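Local atomic coordinates of indole-3-acetic acid-amido synthetase GH3.15 (Arabidopsis thaliana, PDB entry 6E1Q), a protein that conjugates glutamine, and possibly cysteine, to the auxin precursor indole-3-butyric acid and to the herbicide 2,4-DB through ATP-dependent adenylation. Residues 159-162 with 163-166. Residues are numbered along the deposited sequence; the frame is centred on the assembly and turned at random.
Sequences VRTM and VTSF. With CFA ((2,4-dichlorophenoxy)acetic acid), chain D.
T161 OG1 is gripped by several groups at the start of helix 162-172. T161 sits at the N-cap, and its OG1 accepts the capping bond from T164 N at 3.1 Å, with an N-H...O angle of 159°. T164 OG1 lies 2.9 Å from T161 OG1, and Y145 OH also hydrogen-bonds to this oxygen. The grip depends on chi1 of T161, 61°, which sets OG1 between the backbone N and the carbonyl carbon, turned to the first turn. A water accepts a hydrogen bond from T161 N and also bonds T164 OG1, which in addition hydrogen-bonds to A187 O, so the two hydroxyls belong to one small network.

Regular helical bonding starts at once: S165 N donates to T161 O at 3.0 Å, and F166 N to M162 O at 2.7 Å. Beside this turn, the bent M162 side chain brings CE to 3.9 Å from F166 CB, near the plane of the F166 ring at its edge. On one face of that ring lies (2,4-dichlorophenoxy)acetic acid, F166 CD2 approaching its C3' at 3.6 Å. V163 adds a methyl, with CG2 at 3.5 Å from the chlorine CL3.

The same turn thus does two jobs: T161, following strand 158-160, caps the start of helix 162-172 through its hydroxyl, while V163 and F166 offer the ligand's chlorinated ring an apolar wall.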
ATOM      1  N   VAL A 159       9.197  14.141 -11.764  1.00 34.83           N
ATOM      2  CA  VAL A 159       8.021  13.371 -11.396  1.00 34.42           C
ATOM      3  C   VAL A 159       8.501  12.057 -10.786  1.00 30.98           C
ATOM      4  O   VAL A 159       9.155  11.266 -11.465  1.00 35.41           O
ATOM      5  CB  VAL A 159       7.134  13.117 -12.621  1.00 35.68           C
ATOM      6  CG1 VAL A 159       5.967  12.368 -12.213  1.00 32.83           C
ATOM      7  CG2 VAL A 159       6.699  14.431 -13.240  1.00 38.63           C
ATOM      8  N   ARG A 160       8.169  11.812  -9.526  1.00 30.64           N
ATOM      9  CA  ARG A 160       8.727  10.661  -8.817  1.00 37.11           C
ATOM     10  C   ARG A 160       7.694  10.096  -7.865  1.00 32.77           C
ATOM     11  O   ARG A 160       6.676  10.730  -7.581  1.00 34.39           O
ATOM     12  CB  ARG A 160       9.972  11.026  -7.998  1.00 41.41           C
ATOM     13  CG  ARG A 160      11.171  11.432  -8.807  1.00 54.01           C
ATOM     14  CD  ARG A 160      12.321  11.764  -7.887  1.00 59.34           C
ATOM     15  NE  ARG A 160      13.527  12.009  -8.659  1.00 66.95           N
ATOM     16  CZ  ARG A 160      14.185  13.158  -8.637  1.00 72.68           C
ATOM     17  NH1 ARG A 160      13.750  14.151  -7.870  1.00 67.00           N
ATOM     18  NH2 ARG A 160      15.275  13.313  -9.377  1.00 83.62           N
ATOM     19  N   THR A 161       7.988   8.900  -7.342  1.00 29.53           N
ATOM     20  CA  THR A 161       7.172   8.333  -6.273  1.00 30.08           C
ATOM     21  C   THR A 161       7.555   8.964  -4.946  1.00 31.67           C
ATOM     22  O   THR A 161       8.639   9.542  -4.789  1.00 31.87           O
ATOM     23  CB  THR A 161       7.326   6.813  -6.182  1.00 29.66           C
ATOM     24  OG1 THR A 161       8.692   6.474  -5.900  1.00 35.41           O
ATOM     25  CG2 THR A 161       6.911   6.157  -7.511  1.00 28.77           C
ATOM     26  N   MET A 162       6.637   8.861  -3.984  1.00 35.47           N
ATOM     27  CA  MET A 162       6.920   9.372  -2.646  1.00 36.80           C
ATOM     28  C   MET A 162       8.058   8.599  -1.986  1.00 37.13           C
ATOM     29  O   MET A 162       8.928   9.194  -1.327  1.00 36.19           O
ATOM     30  CB  MET A 162       5.660   9.308  -1.787  1.00 40.38           C
ATOM     31  CG  MET A 162       5.935   9.567  -0.332  1.00 52.13           C
ATOM     32  SD  MET A 162       6.108  11.339  -0.093  1.00 69.61           S
ATOM     33  CE  MET A 162       7.713  11.442   0.686  1.00 80.45           C
ATOM     34  N   VAL A 163       8.068   7.272  -2.152  1.00 35.95           N
ATOM     35  CA  VAL A 163       9.150   6.461  -1.593  1.00 36.21           C
ATOM     36  C   VAL A 163      10.496   6.915  -2.145  1.00 33.48           C
ATOM     37  O   VAL A 163      11.447   7.156  -1.390  1.00 32.91           O
ATOM     38  CB  VAL A 163       8.899   4.971  -1.877  1.00 37.36           C
ATOM     39  CG1 VAL A 163      10.109   4.175  -1.475  1.00 35.94           C
ATOM     40  CG2 VAL A 163       7.642   4.503  -1.127  1.00 36.09           C
ATOM     41  N   THR A 164      10.598   7.051  -3.473  1.00 30.69           N
ATOM     42  CA  THR A 164      11.867   7.492  -4.048  1.00 34.68           C
ATOM     43  C   THR A 164      12.264   8.855  -3.500  1.00 39.99           C
ATOM     44  O   THR A 164      13.422   9.074  -3.133  1.00 37.59           O
ATOM     45  CB  THR A 164      11.785   7.548  -5.568  1.00 34.88           C
ATOM     46  OG1 THR A 164      11.562   6.235  -6.092  1.00 38.27           O
ATOM     47  CG2 THR A 164      13.062   8.120  -6.135  1.00 31.13           C
ATOM     48  N   SER A 165      11.306   9.786  -3.431  1.00 30.46           N
ATOM     49  CA  SER A 165      11.608  11.114  -2.908  1.00 38.06           C
ATOM     50  C   SER A 165      12.062  11.033  -1.458  1.00 40.72           C
ATOM     51  O   SER A 165      12.999  11.736  -1.048  1.00 35.81           O
ATOM     52  CB  SER A 165      10.375  12.014  -3.020  1.00 37.40           C
ATOM     53  OG  SER A 165      10.054  12.219  -4.378  1.00 41.54           O
ATOM     54  N   PHE A 166      11.394  10.186  -0.669  1.00 37.75           N
ATOM     55  CA  PHE A 166      11.768   9.998   0.728  1.00 41.28           C
ATOM     56  C   PHE A 166      13.189   9.451   0.842  1.00 38.09           C
ATOM     57  O   PHE A 166      14.031  10.024   1.542  1.00 32.25           O
ATOM     58  CB  PHE A 166      10.754   9.066   1.397  1.00 49.32           C
ATOM     59  CG  PHE A 166      10.927   8.935   2.884  1.00 52.90           C
ATOM     60  CD1 PHE A 166      10.322   9.838   3.749  1.00 62.96           C
ATOM     61  CD2 PHE A 166      11.662   7.888   3.422  1.00 55.09           C
ATOM     62  CE1 PHE A 166      10.466   9.711   5.123  1.00 62.12           C
ATOM     63  CE2 PHE A 166      11.815   7.758   4.797  1.00 53.86           C
ATOM     64  CZ  PHE A 166      11.218   8.672   5.644  1.00 60.35           C
TER
HETATM   65  C1  CFA D 603       4.177   6.441   4.079  1.00104.65           C
HETATM   66  C2  CFA D 603       5.473   5.633   3.955  1.00106.32           C
HETATM   67  C1' CFA D 603       7.724   5.734   4.771  1.00105.66           C
HETATM   68  C2' CFA D 603       8.601   5.440   3.732  1.00106.36           C
HETATM   69  C3' CFA D 603       9.807   4.805   4.004  1.00103.40           C
HETATM   70  C4' CFA D 603      10.137   4.469   5.309  1.00103.50           C
HETATM   71  C5' CFA D 603       9.266   4.769   6.340  1.00101.21           C
HETATM   72 CL3  CFA D 603       8.193   5.872   2.044  1.00108.69          CL
HETATM   73  C6' CFA D 603       8.067   5.402   6.071  1.00103.35           C
HETATM   74  O1  CFA D 603       3.970   7.107   5.122  1.00101.99           O
HETATM   75  O2  CFA D 603       3.309   6.450   3.162  1.00103.69           O
HETATM   76  O1' CFA D 603       6.502   6.386   4.536  1.00106.98           O
HETATM   77 CL4  CFA D 603      11.684   3.653   5.682  1.00108.78          CL
HETATM   78  O   HOH W   1      10.479   7.411  -8.652  1.00 28.01           O